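Local coordinates for protein possible flavin reductase (Haemophilus somnus 129PT, PDB 2R0X) that probably binds FMN and reduces flavin with NADPH, on a split-barrel fold, at residues N65-V70 with L102-P107; C118-I123 with L132-V137. All blocks are in the same frame, centred on the assembly; numbering follows the deposited sequence. Where two conformers were deposited one is given.

Contact 1 of 2, residues N65-V70 with L102-P107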
loop_
_atom_site.group_PDB
_atom_site.type_symbol
_atom_site.label_atom_id
_atom_site.label_comp_id
_atom_site.label_asym_id
_atom_site.label_seq_id
_atom_site.Cartn_x
_atom_site.Cartn_y
_atom_site.Cartn_z
ATOM N N ASN A 65 -1.015 4.661 -22.604
ATOM C CA ASN A 65 -2.392 4.126 -22.610
ATOM C C ASN A 65 -3.337 4.777 -21.641
ATOM O O ASN A 65 -4.526 4.936 -21.888
ATOM C CB ASN A 65 -2.421 2.639 -22.310
ATOM C CG ASN A 65 -1.660 1.857 -23.304
ATOM O OD1 ASN A 65 -1.319 2.376 -24.379
ATOM N ND2 ASN A 65 -1.385 0.603 -22.989
ATOM N N ARG A 66 -2.803 5.094 -20.483
ATOM C CA ARG A 66 -3.595 5.728 -19.437
ATOM C C ARG A 66 -4.750 4.908 -18.865
ATOM O O ARG A 66 -5.701 5.450 -18.281
ATOM C CB ARG A 66 -4.011 7.123 -19.857
ATOM C CG ARG A 66 -2.801 8.024 -20.036
ATOM C CD ARG A 66 -2.020 8.300 -18.747
ATOM N NE ARG A 66 -2.803 9.076 -17.802
ATOM C CZ ARG A 66 -2.815 10.405 -17.769
ATOM N NH1 ARG A 66 -2.047 11.134 -18.560
ATOM N NH2 ARG A 66 -3.638 11.001 -16.934
ATOM N N VAL A 67 -4.580 3.586 -18.937
ATOM C CA VAL A 67 -5.455 2.639 -18.262
ATOM C C VAL A 67 -4.583 1.535 -17.711
ATOM O O VAL A 67 -3.488 1.292 -18.249
ATOM C CB VAL A 67 -6.523 2.056 -19.222
ATOM C CG1 VAL A 67 -7.556 3.156 -19.614
ATOM C CG2 VAL A 67 -5.911 1.412 -20.450
ATOM N N LEU A 68 -5.044 0.873 -16.657
ATOM C CA LEU A 68 -4.340 -0.288 -16.136
ATOM C C LEU A 68 -5.359 -1.172 -15.436
ATOM O O LEU A 68 -6.414 -0.742 -15.016
ATOM C CB LEU A 68 -3.183 0.105 -15.219
ATOM C CG LEU A 68 -3.421 0.894 -13.957
ATOM C CD1 LEU A 68 -4.008 0.050 -12.846
ATOM C CD2 LEU A 68 -2.103 1.471 -13.475
HETATM N N MSE A 69 -4.947 -2.426 -15.259
HETATM C CA MSE A 69 -5.662 -3.410 -14.450
HETATM C C MSE A 69 -4.780 -3.820 -13.282
HETATM O O MSE A 69 -3.619 -4.188 -13.512
HETATM C CB MSE A 69 -5.945 -4.633 -15.309
HETATM C CG MSE A 69 -6.674 -5.759 -14.591
HETATM SE SE MSE A 69 -8.578 -5.586 -14.410
HETATM C CE MSE A 69 -8.920 -5.634 -16.336
ATOM N N VAL A 70 -5.306 -3.760 -12.062
ATOM C CA VAL A 70 -4.623 -4.342 -10.910
ATOM C C VAL A 70 -5.193 -5.749 -10.728
ATOM O O VAL A 70 -6.366 -5.905 -10.438
ATOM C CB VAL A 70 -4.807 -3.518 -9.629
ATOM C CG1 VAL A 70 -4.153 -4.196 -8.440
ATOM C CG2 VAL A 70 -4.193 -2.112 -9.839
ATOM N N LEU A 102 -12.043 -6.410 -19.248
ATOM C CA LEU A 102 -13.248 -5.888 -18.630
ATOM C C LEU A 102 -13.714 -4.689 -19.458
ATOM O O LEU A 102 -14.428 -4.876 -20.421
ATOM C CB LEU A 102 -13.053 -5.592 -17.135
ATOM C CG LEU A 102 -12.959 -6.800 -16.209
ATOM C CD1 LEU A 102 -12.604 -6.334 -14.757
ATOM C CD2 LEU A 102 -14.241 -7.605 -16.203
ATOM N N THR A 103 -13.322 -3.486 -19.079
ATOM C CA THR A 103 -13.732 -2.266 -19.738
ATOM C C THR A 103 -12.619 -1.548 -20.504
ATOM O O THR A 103 -12.846 -1.055 -21.626
ATOM C CB THR A 103 -14.406 -1.313 -18.713
ATOM O OG1 THR A 103 -15.576 -1.924 -18.132
ATOM C CG2 THR A 103 -14.859 -0.061 -19.443
ATOM N N THR A 104 -11.430 -1.457 -19.918
ATOM C CA THR A 104 -10.367 -0.643 -20.520
ATOM C C THR A 104 -9.567 -1.308 -21.629
ATOM O O THR A 104 -8.840 -0.641 -22.337
ATOM C CB THR A 104 -9.392 -0.121 -19.491
ATOM O OG1 THR A 104 -8.572 -1.191 -19.043
ATOM C CG2 THR A 104 -10.067 0.626 -18.343
ATOM N N GLY A 105 -9.662 -2.630 -21.735
ATOM C CA GLY A 105 -8.764 -3.373 -22.572
ATOM C C GLY A 105 -7.492 -3.831 -21.886
ATOM O O GLY A 105 -6.782 -4.701 -22.426
ATOM N N SER A 106 -7.221 -3.324 -20.683
ATOM C CA SER A 106 -6.092 -3.821 -19.920
ATOM C C SER A 106 -6.333 -5.311 -19.615
ATOM O O SER A 106 -7.462 -5.703 -19.259
ATOM C CB SER A 106 -5.950 -3.056 -18.604
ATOM O OG SER A 106 -5.729 -1.692 -18.857
ATOM N N PRO A 107 -5.321 -6.166 -19.736
ATOM C CA PRO A 107 -5.547 -7.604 -19.556
ATOM C C PRO A 107 -5.949 -7.985 -18.127
ATOM O O PRO A 107 -5.273 -7.637 -17.156
ATOM C CB PRO A 107 -4.201 -8.209 -19.912
ATOM C CG PRO A 107 -3.516 -7.217 -20.718
ATOM C CD PRO A 107 -4.011 -5.892 -20.312
#
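Met-69, present as selenomethionine, packs its side chain on Ser-106, Pro-107 and Leu-102 in turn. Its CB sits between CB of Ser-106, at 3.7 Å, and the backbone O of Pro-107. With CG anti to the backbone N (chi1 179°), the chain sets off past the carbonyl end of Pro-107, and CG is 3.5 Å from that same O. Bends at both following torsions then fold the chain back, and SE comes up against CD1 of Leu-102. The methyl CE ends between this same CD1, at 4.1 Å, and the backbone O of Ser-106, while the Leu-102 side chain crosses the selenomethionine at about a right angle. Met-108, Asn-115 and Asp-117 also touch the selenomethionine side chain. Strand 67-72 belongs to the large antiparallel sheet of the split barrel, with strands 17-25 and 114-126 as its neighbours, and the loop leading from strand 99-100 to strand 108-109 packs over the face that carries Val-67 and Met-69; Leu-68 points the other way, into the apolar interior. Nearer the start of the strand, Val-67 and Thr-104 of the loop reach toward each other tip to tip, CB to CB at 3.6 Å, and CG2 of Val-67 also meets OG of Ser-106. Thr-104 OG1 closes an ST turn by accepting a hydrogen bond from the backbone N of Ser-106 at 3.0 Å (N-H...O 162°), and OG of Ser-106 donates to the same oxygen at 2.9 Å. A further hydrogen bond joins Thr-104 OG1 to Asp-117 OD1, tying the turn to strand 114-126.

Contact 2 of 2, residues C118-I123 with L132-V137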
loop_
_atom_site.group_PDB
_atom_site.type_symbol
_atom_site.label_atom_id
_atom_site.label_comp_id
_atom_site.label_asym_id
_atom_site.label_seq_id
_atom_site.Cartn_x
_atom_site.Cartn_y
_atom_site.Cartn_z
ATOM N N CYS A 118 -8.969 0.101 -14.284
ATOM C CA CYS A 118 -8.800 1.493 -13.911
ATOM C C CYS A 118 -8.395 2.399 -15.051
ATOM O O CYS A 118 -7.749 2.025 -16.012
ATOM C CB CYS A 118 -7.698 1.604 -12.851
ATOM S SG CYS A 118 -7.875 0.597 -11.362
ATOM N N GLU A 119 -8.798 3.656 -14.860
ATOM C CA GLU A 119 -8.300 4.765 -15.652
ATOM C C GLU A 119 -7.237 5.497 -14.860
ATOM O O GLU A 119 -7.432 5.763 -13.678
ATOM C CB GLU A 119 -9.443 5.743 -15.984
ATOM C CG GLU A 119 -10.465 5.134 -16.954
ATOM C CD GLU A 119 -11.737 5.919 -17.133
ATOM O OE1 GLU A 119 -11.983 6.917 -16.413
ATOM O OE2 GLU A 119 -12.533 5.466 -17.994
ATOM N N ILE A 120 -6.113 5.830 -15.505
ATOM C CA ILE A 120 -5.009 6.533 -14.806
ATOM C C ILE A 120 -5.356 7.994 -14.949
ATOM O O ILE A 120 -5.060 8.629 -15.960
ATOM C CB ILE A 120 -3.651 6.211 -15.421
ATOM C CG1 ILE A 120 -3.368 4.699 -15.397
ATOM C CG2 ILE A 120 -2.524 6.984 -14.686
ATOM C CD1 ILE A 120 -2.103 4.286 -16.048
ATOM N N THR A 121 -5.956 8.527 -13.912
ATOM C CA THR A 121 -6.522 9.824 -13.947
ATOM C C THR A 121 -5.431 10.897 -13.919
ATOM O O THR A 121 -5.498 11.885 -14.650
ATOM C CB THR A 121 -7.465 9.924 -12.782
ATOM O OG1 THR A 121 -8.323 8.747 -12.797
ATOM C CG2 THR A 121 -8.253 11.212 -12.879
ATOM N N GLU A 122 -4.413 10.694 -13.090
ATOM C CA GLU A 122 -3.296 11.627 -12.991
ATOM C C GLU A 122 -2.041 10.856 -12.549
ATOM O O GLU A 122 -2.107 9.743 -12.014
ATOM C CB GLU A 122 -3.655 12.815 -12.109
ATOM C CG GLU A 122 -3.756 12.504 -10.696
ATOM C CD GLU A 122 -3.994 13.688 -9.769
ATOM O OE1 GLU A 122 -4.021 14.847 -10.226
ATOM O OE2 GLU A 122 -4.119 13.440 -8.566
ATOM N N ILE A 123 -0.917 11.490 -12.829
ATOM C CA ILE A 123 0.402 10.956 -12.554
ATOM C C ILE A 123 1.177 11.992 -11.786
ATOM O O ILE A 123 1.223 13.155 -12.207
ATOM C CB ILE A 123 1.126 10.551 -13.865
ATOM C CG1 ILE A 123 0.312 9.501 -14.656
ATOM C CG2 ILE A 123 2.538 10.058 -13.602
ATOM C CD1 ILE A 123 0.913 9.065 -16.012
ATOM N N LEU A 132 0.689 6.584 -9.794
ATOM C CA LEU A 132 -0.422 6.531 -10.722
ATOM C C LEU A 132 -1.708 6.535 -9.902
ATOM O O LEU A 132 -1.946 5.626 -9.127
ATOM C CB LEU A 132 -0.339 5.300 -11.608
ATOM C CG LEU A 132 0.958 4.989 -12.276
ATOM C CD1 LEU A 132 0.941 3.672 -13.041
ATOM C CD2 LEU A 132 1.387 6.118 -13.194
ATOM N N ILE A 133 -2.506 7.590 -10.076
ATOM C CA ILE A 133 -3.801 7.728 -9.423
ATOM C C ILE A 133 -4.831 7.133 -10.339
ATOM O O ILE A 133 -4.935 7.553 -11.498
ATOM C CB ILE A 133 -4.173 9.198 -9.185
ATOM C CG1 ILE A 133 -3.160 9.849 -8.267
ATOM C CG2 ILE A 133 -5.528 9.312 -8.580
ATOM C CD1 ILE A 133 -2.937 9.119 -6.994
ATOM N N CYS A 134 -5.574 6.160 -9.832
ATOM C CA CYS A 134 -6.355 5.292 -10.719
ATOM C C CYS A 134 -7.809 5.187 -10.281
ATOM O O CYS A 134 -8.124 4.509 -9.311
ATOM C CB CYS A 134 -5.726 3.897 -10.697
ATOM S SG CYS A 134 -4.030 3.837 -11.310
ATOM N N LYS A 135 -8.690 5.776 -11.071
ATOM C CA LYS A 135 -10.112 5.659 -10.848
ATOM C C LYS A 135 -10.541 4.260 -11.287
ATOM O O LYS A 135 -10.290 3.856 -12.416
ATOM C CB LYS A 135 -10.864 6.710 -11.660
ATOM C CG LYS A 135 -12.347 6.615 -11.489
ATOM C CD LYS A 135 -13.095 7.573 -12.462
ATOM C CE LYS A 135 -14.547 7.367 -12.409
ATOM N NZ LYS A 135 -15.144 8.347 -13.379
ATOM N N ILE A 136 -11.244 3.555 -10.431
ATOM C CA ILE A 136 -11.712 2.188 -10.725
ATOM C C ILE A 136 -12.993 2.256 -11.539
ATOM O O ILE A 136 -13.956 2.899 -11.144
ATOM C CB ILE A 136 -11.929 1.366 -9.444
ATOM C CG1 ILE A 136 -10.595 1.285 -8.665
ATOM C CG2 ILE A 136 -12.483 0.002 -9.763
ATOM C CD1 ILE A 136 -10.811 0.935 -7.232
ATOM N N VAL A 137 -12.997 1.612 -12.696
ATOM C CA VAL A 137 -14.164 1.624 -13.573
ATOM C C VAL A 137 -14.817 0.255 -13.741
ATOM O O VAL A 137 -15.930 0.205 -14.260
ATOM C CB VAL A 137 -13.871 2.263 -14.931
ATOM C CG1 VAL A 137 -13.446 3.744 -14.731
ATOM C CG2 VAL A 137 -12.803 1.495 -15.697
HETATM O O HOH W 1 -14.547 7.779 -15.987
#
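Glu-119 and Lys-135 form a hydrogen-bonded pair between antiparallel neighbours: Glu-119 N gives to Lys-135 O at 2.9 Å, and Lys-135 N returns a more bent bond to Glu-119 O. The segments 118-123 and 132-137 of the two strands make an angle of 144°. Beyond this pair the register slips by one residue. Thr-121 N binds Ile-133 O at 2.8 Å, whereas Ile-133 N turns to Glu-122 O at 2.9 Å, so two residues of one strand face a single residue of the other.

Apolar contacts fill the face bearing Cys-118, Ile-120, Cys-134 and Ile-136. CB of Cys-118 lies 3.7 Å from CB of Cys-134, and its SG rests against CG1 of Ile-136. Farther along, CD2 of Leu-132 lies alongside Ile-123, 3.8 Å from CG1. Leu-68 of strand 67-72 and Leu-48 of strand 46-53 also pack on this face.

Glu-119, Glu-122, Ile-133 and Lys-135 share the other face. Glu-122 runs beside Ile-133, CG to CG1 at 3.6 Å, and Ile-133 packs on Ile-131 of the second subunit. The side chains of Glu-119 and Lys-135 lie side by side, their charged atoms not in contact. Lys-135, with CG anti to the backbone N (chi1 179°) and extended beyond, carries NZ out to a water that accepts from it and donates to Glu-119 OE1, 2.7 Å from each. At the segment's end, the methyl CG1 of Val-137 sits over the Glu-119 carboxylate, 3.7 Å from CD.

Thr-121 and Glu-122 opposite Ile-133 make a classic beta bulge, here in a long beta hairpin of the split-barrel fold.

Overall arrangement
From the N terminus, the chain enters contact 1 where helix 59-65 gives way to strand 67-72. It then passes through helices 78-84 and 90-94 and strand 99-100 before the loop 102-107 closes contact 1. Contact 2 follows in series, a short closure between the arms of the hairpin 114-126 and 129-141, so the two neither nest nor cross. Their centres lie 10 Å apart, and they meet where strands 67-72 and 114-126 adjoin: Leu-68 O with Cys-118 N and Arg-66 O with Ile-120 N are probable hydrogen bonds. Contact 1 lays the loop on strand 67-72, which shares the large sheet with the hairpin of contact 2.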